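Local coordinates for protein serine-pyruvate aminotransferase (agxt) (Sulfolobus solfataricus, PDB 3ZRP) that probably transfers the amino group of L-serine to pyruvate with pyridoxal 5'-phosphate as cofactor, as a class-V aminotransferase, at residues Asn266-Ile278 / Ile338-Ile350. Residues are numbered along the deposited sequence; the frame is centred on the assembly and turned at random. Where two conformers were deposited one is given.
Sequences NRIKRHTMVASAI and IGHMGWVTPNDAI
R270 reaches from helix 264-284 to the loop that joins strand 335-339 to helix 346-363. Its CB starts toward the loop, and CG, placed anti to the backbone N (chi1 172°), passes the carbonyl oxygen of V344. R270 CD lies closer, 3.4 Å from V344 O. The chain then bends at chi3 (56°), which turns the guanidinium across the loop. NE makes a salt bridge with E262. R270 NH1 donates to V344 O at 2.7 Å and also to G342 O. R270 NH2 donates to the same G342 O at 3.0 Å, so two nitrogens grip one oxygen end-on, nearly in the guanidinium plane. W343 CE3 lies over one face of this guanidinium, and the two planes are nearly parallel.

H271 takes the amide of the same glycine whose carbonyl R270 holds. H271 NE2 accepts from G342 N at 3.0 Å, nearly in the ring plane. ND1 donates to R267 O, one turn back. The two bonds together fix the ring's rotation and are consistent with a proton on ND1. R267 runs extended to W343, with NH1 over the six-membered ring in a cation-pi contact; R267 CZ is 4.6 Å from the W343 ring centroid. The two planes stand steeply to each other, 76° apart. The R267 guanidinium also bonds to E262 and A190 O.

Further along, the contact is apolar. V274 packs on V344 and P346, and I278 CG1 meets A349 CB at 3.7 Å. H340 turns one ring face to A275, while its NE2 bonds to T302. T345 and D348 form the capping box that starts helix 346-363.

M341 lies near the cofactor-binding residues S166 and T138. The bonds are consistent with a loop held in one shape beside the cofactor pocket: arginine and histidine bind its main chain, and E262, paired with both arginines, probably offsets part of their charge.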
ATOM      1  N   ASN A 266       7.719  26.943  11.625  1.00 29.09           N
ATOM      2  CA  ASN A 266       8.761  26.588  12.576  1.00 32.46           C
ATOM      3  C   ASN A 266       9.494  25.309  12.141  1.00 31.00           C
ATOM      4  O   ASN A 266      10.705  25.197  12.276  1.00 30.66           O
ATOM      5  CB  ASN A 266       8.187  26.430  13.992  1.00 35.80           C
ATOM      6  CG  ASN A 266       7.717  27.763  14.590  1.00 42.02           C
ATOM      7  OD1 ASN A 266       8.337  28.803  14.367  1.00 42.10           O
ATOM      8  ND2 ASN A 266       6.613  27.732  15.333  1.00 33.24           N
ATOM      9  N   ARG A 267       8.735  24.368  11.588  1.00 31.71           N
ATOM     10  CA  ARG A 267       9.286  23.098  11.118  0.60 29.95           C
ATOM     11  C   ARG A 267      10.246  23.336   9.954  1.00 31.65           C
ATOM     12  O   ARG A 267      11.339  22.746   9.903  1.00 27.51           O
ATOM     13  CB  ARG A 267       8.145  22.166  10.717  0.60 29.39           C
ATOM     14  CG  ARG A 267       8.556  20.768  10.376  0.60 30.26           C
ATOM     15  CD  ARG A 267       7.303  19.946  10.121  0.60 30.46           C
ATOM     16  NE  ARG A 267       7.627  18.554   9.820  0.60 26.55           N
ATOM     17  CZ  ARG A 267       7.791  17.618  10.752  0.60 27.83           C
ATOM     18  NH1 ARG A 267       7.702  17.935  12.055  0.60 25.36           N
ATOM     19  NH2 ARG A 267       8.068  16.368  10.403  0.60 29.38           N
ATOM     20  N   ILE A 268       9.841  24.206   9.028  1.00 29.60           N
ATOM     21  CA  ILE A 268      10.681  24.575   7.892  1.00 29.16           C
ATOM     22  C   ILE A 268      11.980  25.216   8.409  1.00 30.40           C
ATOM     23  O   ILE A 268      13.077  24.807   8.025  1.00 30.69           O
ATOM     24  CB  ILE A 268       9.922  25.514   6.909  1.00 28.82           C
ATOM     25  CG1 ILE A 268       8.838  24.738   6.150  1.00 29.89           C
ATOM     26  CG2 ILE A 268      10.862  26.182   5.915  1.00 34.56           C
ATOM     27  CD1 ILE A 268       7.749  25.642   5.543  1.00 32.14           C
ATOM     28  N   LYS A 269      11.843  26.188   9.313  1.00 31.70           N
ATOM     29  CA  LYS A 269      12.994  26.878   9.903  0.60 31.71           C
ATOM     30  C   LYS A 269      13.953  25.917  10.583  1.00 31.83           C
ATOM     31  O   LYS A 269      15.180  26.035  10.415  1.00 30.01           O
ATOM     32  CB  LYS A 269      12.530  27.973  10.876  0.60 36.18           C
ATOM     33  CG  LYS A 269      12.008  29.207  10.171  0.60 39.77           C
ATOM     34  CD  LYS A 269      11.399  30.200  11.141  0.60 47.01           C
ATOM     35  CE  LYS A 269      10.629  31.289  10.397  0.60 48.89           C
ATOM     36  NZ  LYS A 269       9.538  31.867  11.242  0.60 50.64           N
ATOM     37  N   ARG A 270      13.402  24.948  11.327  1.00 31.60           N
ATOM     38  CA  ARG A 270      14.237  23.889  11.951  1.00 27.96           C
ATOM     39  C   ARG A 270      15.035  23.094  10.921  1.00 28.63           C
ATOM     40  O   ARG A 270      16.226  22.864  11.131  1.00 30.05           O
ATOM     41  CB  ARG A 270      13.418  22.951  12.866  1.00 27.99           C
ATOM     42  CG  ARG A 270      14.212  21.705  13.379  1.00 28.58           C
ATOM     43  CD  ARG A 270      13.413  20.952  14.469  1.00 28.02           C
ATOM     44  NE  ARG A 270      12.077  20.560  14.005  1.00 28.41           N
ATOM     45  CZ  ARG A 270      11.830  19.501  13.238  1.00 30.53           C
ATOM     46  NH1 ARG A 270      12.820  18.711  12.841  1.00 30.38           N
ATOM     47  NH2 ARG A 270      10.592  19.231  12.858  1.00 30.33           N
ATOM     48  N   HIS A 271      14.386  22.639   9.838  1.00 26.66           N
ATOM     49  CA  HIS A 271      15.105  21.966   8.755  1.00 26.92           C
ATOM     50  C   HIS A 271      16.192  22.855   8.138  1.00 25.34           C
ATOM     51  O   HIS A 271      17.296  22.394   7.891  1.00 28.39           O
ATOM     52  CB  HIS A 271      14.126  21.476   7.654  1.00 27.58           C
ATOM     53  CG  HIS A 271      13.344  20.265   8.057  1.00 26.95           C
ATOM     54  ND1 HIS A 271      12.190  20.342   8.797  1.00 24.65           N
ATOM     55  CD2 HIS A 271      13.575  18.940   7.860  1.00 28.99           C
ATOM     56  CE1 HIS A 271      11.724  19.122   9.026  1.00 28.70           C
ATOM     57  NE2 HIS A 271      12.541  18.253   8.458  1.00 25.77           N
ATOM     58  N   THR A 272      15.873  24.125   7.899  1.00 28.96           N
ATOM     59  CA  THR A 272      16.873  25.064   7.348  1.00 30.41           C
ATOM     60  C   THR A 272      18.092  25.176   8.277  1.00 32.31           C
ATOM     61  O   THR A 272      19.236  25.097   7.817  1.00 29.29           O
ATOM     62  CB  THR A 272      16.283  26.463   7.120  1.00 32.23           C
ATOM     63  OG1 THR A 272      15.099  26.372   6.315  1.00 31.34           O
ATOM     64  CG2 THR A 272      17.302  27.390   6.437  1.00 36.16           C
ATOM     65  N   MET A 273      17.834  25.338   9.585  1.00 33.05           N
ATOM     66  CA  MET A 273      18.896  25.493  10.580  0.60 36.84           C
ATOM     67  C   MET A 273      19.752  24.234  10.681  1.00 35.13           C
ATOM     68  O   MET A 273      20.990  24.297  10.617  1.00 32.95           O
ATOM     69  CB  MET A 273      18.312  25.834  11.953  0.60 41.86           C
ATOM     70  CG  MET A 273      19.367  25.879  13.077  0.60 53.99           C
ATOM     71  SD  MET A 273      18.685  26.068  14.734  0.60 73.15           S
ATOM     72  CE  MET A 273      17.949  27.712  14.653  0.60 62.76           C
ATOM     73  N   VAL A 274      19.091  23.085  10.837  1.00 31.41           N
ATOM     74  CA  VAL A 274      19.799  21.825  10.973  1.00 27.44           C
ATOM     75  C   VAL A 274      20.635  21.538   9.719  1.00 30.23           C
ATOM     76  O   VAL A 274      21.796  21.144   9.823  1.00 25.21           O
ATOM     77  CB  VAL A 274      18.838  20.620  11.280  1.00 29.63           C
ATOM     78  CG1 VAL A 274      19.565  19.273  11.096  1.00 24.71           C
ATOM     79  CG2 VAL A 274      18.254  20.737  12.681  1.00 31.95           C
ATOM     80  N   ALA A 275      20.040  21.705   8.540  1.00 27.92           N
ATOM     81  CA  ALA A 275      20.773  21.438   7.287  1.00 30.80           C
ATOM     82  C   ALA A 275      21.991  22.367   7.102  1.00 25.79           C
ATOM     83  O   ALA A 275      23.068  21.896   6.761  1.00 27.90           O
ATOM     84  CB  ALA A 275      19.826  21.516   6.070  1.00 28.06           C
ATOM     85  N   SER A 276      21.801  23.671   7.338  1.00 30.55           N
ATOM     86  CA  SER A 276      22.892  24.640   7.243  0.60 30.51           C
ATOM     87  C   SER A 276      24.008  24.290   8.231  1.00 29.62           C
ATOM     88  O   SER A 276      25.194  24.403   7.903  1.00 34.46           O
ATOM     89  CB  SER A 276      22.393  26.065   7.514  0.60 28.26           C
ATOM     90  OG  SER A 276      21.440  26.501   6.574  0.60 29.84           O
ATOM     91  N   ALA A 277      23.625  23.848   9.435  1.00 31.72           N
ATOM     92  CA  ALA A 277      24.600  23.448  10.465  1.00 27.64           C
ATOM     93  C   ALA A 277      25.421  22.254  10.028  1.00 27.68           C
ATOM     94  O   ALA A 277      26.642  22.270  10.178  1.00 30.77           O
ATOM     95  CB  ALA A 277      23.931  23.168  11.850  1.00 26.86           C
ATOM     96  N   ILE A 278      24.764  21.222   9.478  1.00 28.73           N
ATOM     97  CA  ILE A 278      25.469  20.027   9.002  1.00 25.64           C
ATOM     98  C   ILE A 278      26.403  20.397   7.851  1.00 29.29           C
ATOM     99  O   ILE A 278      27.548  19.937   7.799  1.00 27.27           O
ATOM    100  CB  ILE A 278      24.479  18.870   8.559  1.00 29.08           C
ATOM    101  CG1 ILE A 278      23.838  18.213   9.793  1.00 29.14           C
ATOM    102  CG2 ILE A 278      25.193  17.800   7.707  1.00 29.68           C
ATOM    103  CD1 ILE A 278      22.569  17.411   9.511  1.00 26.72           C
ATOM    104  N   ILE A 338      23.467  11.996   3.692  1.00 33.72           N
ATOM    105  CA  ILE A 338      22.905  12.262   4.996  1.00 31.62           C
ATOM    106  C   ILE A 338      21.455  12.671   4.817  1.00 33.26           C
ATOM    107  O   ILE A 338      21.161  13.638   4.132  1.00 38.18           O
ATOM    108  CB  ILE A 338      23.671  13.400   5.747  1.00 29.36           C
ATOM    109  CG1 ILE A 338      25.181  13.140   5.774  1.00 31.08           C
ATOM    110  CG2 ILE A 338      23.135  13.555   7.177  1.00 31.50           C
ATOM    111  CD1 ILE A 338      25.990  14.367   6.261  1.00 32.13           C
ATOM    112  N   GLY A 339      20.546  11.933   5.442  1.00 30.02           N
ATOM    113  CA  GLY A 339      19.160  12.318   5.492  1.00 25.94           C
ATOM    114  C   GLY A 339      18.919  13.076   6.765  1.00 30.48           C
ATOM    115  O   GLY A 339      19.216  12.557   7.845  1.00 33.57           O
ATOM    116  N   HIS A 340      18.409  14.302   6.653  1.00 25.74           N
ATOM    117  CA  HIS A 340      18.152  15.153   7.805  1.00 24.12           C
ATOM    118  C   HIS A 340      16.775  15.740   7.631  1.00 25.88           C
ATOM    119  O   HIS A 340      16.610  16.840   7.148  1.00 26.64           O
ATOM    120  CB  HIS A 340      19.242  16.245   8.001  1.00 23.74           C
ATOM    121  CG  HIS A 340      19.744  16.863   6.716  1.00 24.45           C
ATOM    122  ND1 HIS A 340      19.044  17.840   6.033  1.00 24.96           N
ATOM    123  CD2 HIS A 340      20.877  16.654   6.011  1.00 26.69           C
ATOM    124  CE1 HIS A 340      19.730  18.192   4.955  1.00 26.89           C
ATOM    125  NE2 HIS A 340      20.841  17.486   4.914  1.00 27.92           N
ATOM    126  N   MET A 341      15.763  14.973   8.040  1.00 25.61           N
ATOM    127  CA  MET A 341      14.385  15.316   7.758  1.00 26.89           C
ATOM    128  C   MET A 341      13.414  14.674   8.746  1.00 26.69           C
ATOM    129  O   MET A 341      13.705  13.642   9.343  1.00 31.02           O
ATOM    130  CB  MET A 341      13.999  14.929   6.320  1.00 26.92           C
ATOM    131  CG  MET A 341      13.897  13.393   6.120  1.00 31.43           C
ATOM    132  SD  MET A 341      13.462  12.917   4.430  1.00 37.67           S
ATOM    133  CE  MET A 341      15.098  12.618   3.743  1.00 35.66           C
ATOM    134  N   GLY A 342      12.261  15.298   8.916  1.00 24.57           N
ATOM    135  CA  GLY A 342      11.236  14.783   9.833  1.00 27.06           C
ATOM    136  C   GLY A 342      11.411  15.439  11.190  1.00 29.75           C
ATOM    137  O   GLY A 342      11.148  16.643  11.346  1.00 30.73           O
ATOM    138  N   TRP A 343      11.904  14.648  12.144  1.00 30.70           N
ATOM    139  CA  TRP A 343      12.041  15.125  13.526  0.60 35.91           C
ATOM    140  C   TRP A 343      13.468  15.431  13.932  1.00 31.72           C
ATOM    141  O   TRP A 343      13.787  15.536  15.115  1.00 33.45           O
ATOM    142  CB  TRP A 343      11.303  14.203  14.519  0.60 37.41           C
ATOM    143  CG  TRP A 343       9.798  14.415  14.388  0.60 38.60           C
ATOM    144  CD1 TRP A 343       8.908  13.625  13.710  0.60 37.49           C
ATOM    145  CD2 TRP A 343       9.048  15.541  14.868  0.60 38.70           C
ATOM    146  NE1 TRP A 343       7.643  14.159  13.792  0.60 39.22           N
ATOM    147  CE2 TRP A 343       7.702  15.339  14.489  0.60 36.68           C
ATOM    148  CE3 TRP A 343       9.380  16.690  15.608  0.60 39.94           C
ATOM    149  CZ2 TRP A 343       6.687  16.245  14.818  0.60 36.50           C
ATOM    150  CZ3 TRP A 343       8.371  17.588  15.942  0.60 36.48           C
ATOM    151  CH2 TRP A 343       7.044  17.363  15.542  0.60 38.78           C
ATOM    152  N   VAL A 344      14.322  15.625  12.931  1.00 31.54           N
ATOM    153  CA  VAL A 344      15.748  15.887  13.142  1.00 29.55           C
ATOM    154  C   VAL A 344      15.998  17.148  14.002  1.00 31.73           C
ATOM    155  O   VAL A 344      15.306  18.166  13.847  1.00 32.47           O
ATOM    156  CB  VAL A 344      16.507  15.912  11.783  1.00 32.20           C
ATOM    157  CG1 VAL A 344      16.101  17.136  10.938  1.00 31.06           C
ATOM    158  CG2 VAL A 344      18.033  15.820  11.972  1.00 27.38           C
ATOM    159  N   THR A 345      16.964  17.058  14.922  1.00 32.17           N
ATOM    160  CA  THR A 345      17.214  18.132  15.899  1.00 32.77           C
ATOM    161  C   THR A 345      18.627  18.697  15.757  1.00 29.56           C
ATOM    162  O   THR A 345      19.496  18.064  15.163  1.00 31.32           O
ATOM    163  CB  THR A 345      17.062  17.636  17.383  1.00 36.21           C
ATOM    164  OG1 THR A 345      18.070  16.650  17.660  1.00 33.82           O
ATOM    165  CG2 THR A 345      15.700  17.038  17.643  1.00 37.18           C
ATOM    166  N   PRO A 346      18.866  19.897  16.314  1.00 28.41           N
ATOM    167  CA  PRO A 346      20.226  20.408  16.405  1.00 32.00           C
ATOM    168  C   PRO A 346      21.212  19.380  16.960  1.00 33.78           C
ATOM    169  O   PRO A 346      22.308  19.255  16.422  1.00 35.22           O
ATOM    170  CB  PRO A 346      20.068  21.591  17.357  1.00 36.66           C
ATOM    171  CG  PRO A 346      18.760  22.125  16.994  1.00 30.98           C
ATOM    172  CD  PRO A 346      17.894  20.920  16.720  1.00 30.52           C
ATOM    173  N   ASN A 347      20.823  18.633  17.997  1.00 35.08           N
ATOM    174  CA  ASN A 347      21.712  17.605  18.576  1.00 36.49           C
ATOM    175  C   ASN A 347      22.062  16.478  17.610  1.00 38.49           C
ATOM    176  O   ASN A 347      23.202  15.987  17.620  1.00 37.12           O
ATOM    177  CB  ASN A 347      21.145  17.037  19.890  1.00 36.91           C
ATOM    178  CG  ASN A 347      21.230  18.039  21.046  1.00 40.34           C
ATOM    179  OD1 ASN A 347      22.010  18.993  20.999  1.00 47.14           O
ATOM    180  ND2 ASN A 347      20.410  17.834  22.068  1.00 47.78           N
ATOM    181  N   ASP A 348      21.107  16.078  16.764  1.00 35.14           N
ATOM    182  CA  ASP A 348      21.402  15.102  15.713  1.00 35.19           C
ATOM    183  C   ASP A 348      22.496  15.616  14.763  1.00 34.21           C
ATOM    184  O   ASP A 348      23.344  14.837  14.326  1.00 35.51           O
ATOM    185  CB  ASP A 348      20.145  14.732  14.913  1.00 39.51           C
ATOM    186  CG  ASP A 348      19.078  14.070  15.769  1.00 39.41           C
ATOM    187  OD1 ASP A 348      19.429  13.378  16.737  1.00 46.09           O
ATOM    188  OD2 ASP A 348      17.886  14.253  15.477  1.00 37.94           O
ATOM    189  N   ALA A 349      22.469  16.921  14.466  1.00 34.33           N
ATOM    190  CA  ALA A 349      23.496  17.553  13.624  1.00 34.08           C
ATOM    191  C   ALA A 349      24.899  17.418  14.257  1.00 36.04           C
ATOM    192  O   ALA A 349      25.856  17.004  13.580  1.00 31.38           O
ATOM    193  CB  ALA A 349      23.143  19.012  13.320  1.00 34.69           C
ATOM    194  N   ILE A 350      25.005  17.726  15.556  1.00 34.65           N
ATOM    195  CA  ILE A 350      26.263  17.547  16.292  0.60 35.54           C
ATOM    196  C   ILE A 350      26.760  16.105  16.170  1.00 33.33           C
ATOM    197  O   ILE A 350      27.916  15.869  15.799  1.00 34.83           O
ATOM    198  CB  ILE A 350      26.144  17.960  17.788  0.60 34.03           C
ATOM    199  CG1 ILE A 350      25.883  19.462  17.912  0.60 35.05           C
ATOM    200  CG2 ILE A 350      27.427  17.609  18.560  0.60 34.54           C
ATOM    201  CD1 ILE A 350      25.137  19.857  19.175  0.60 34.65           C
TER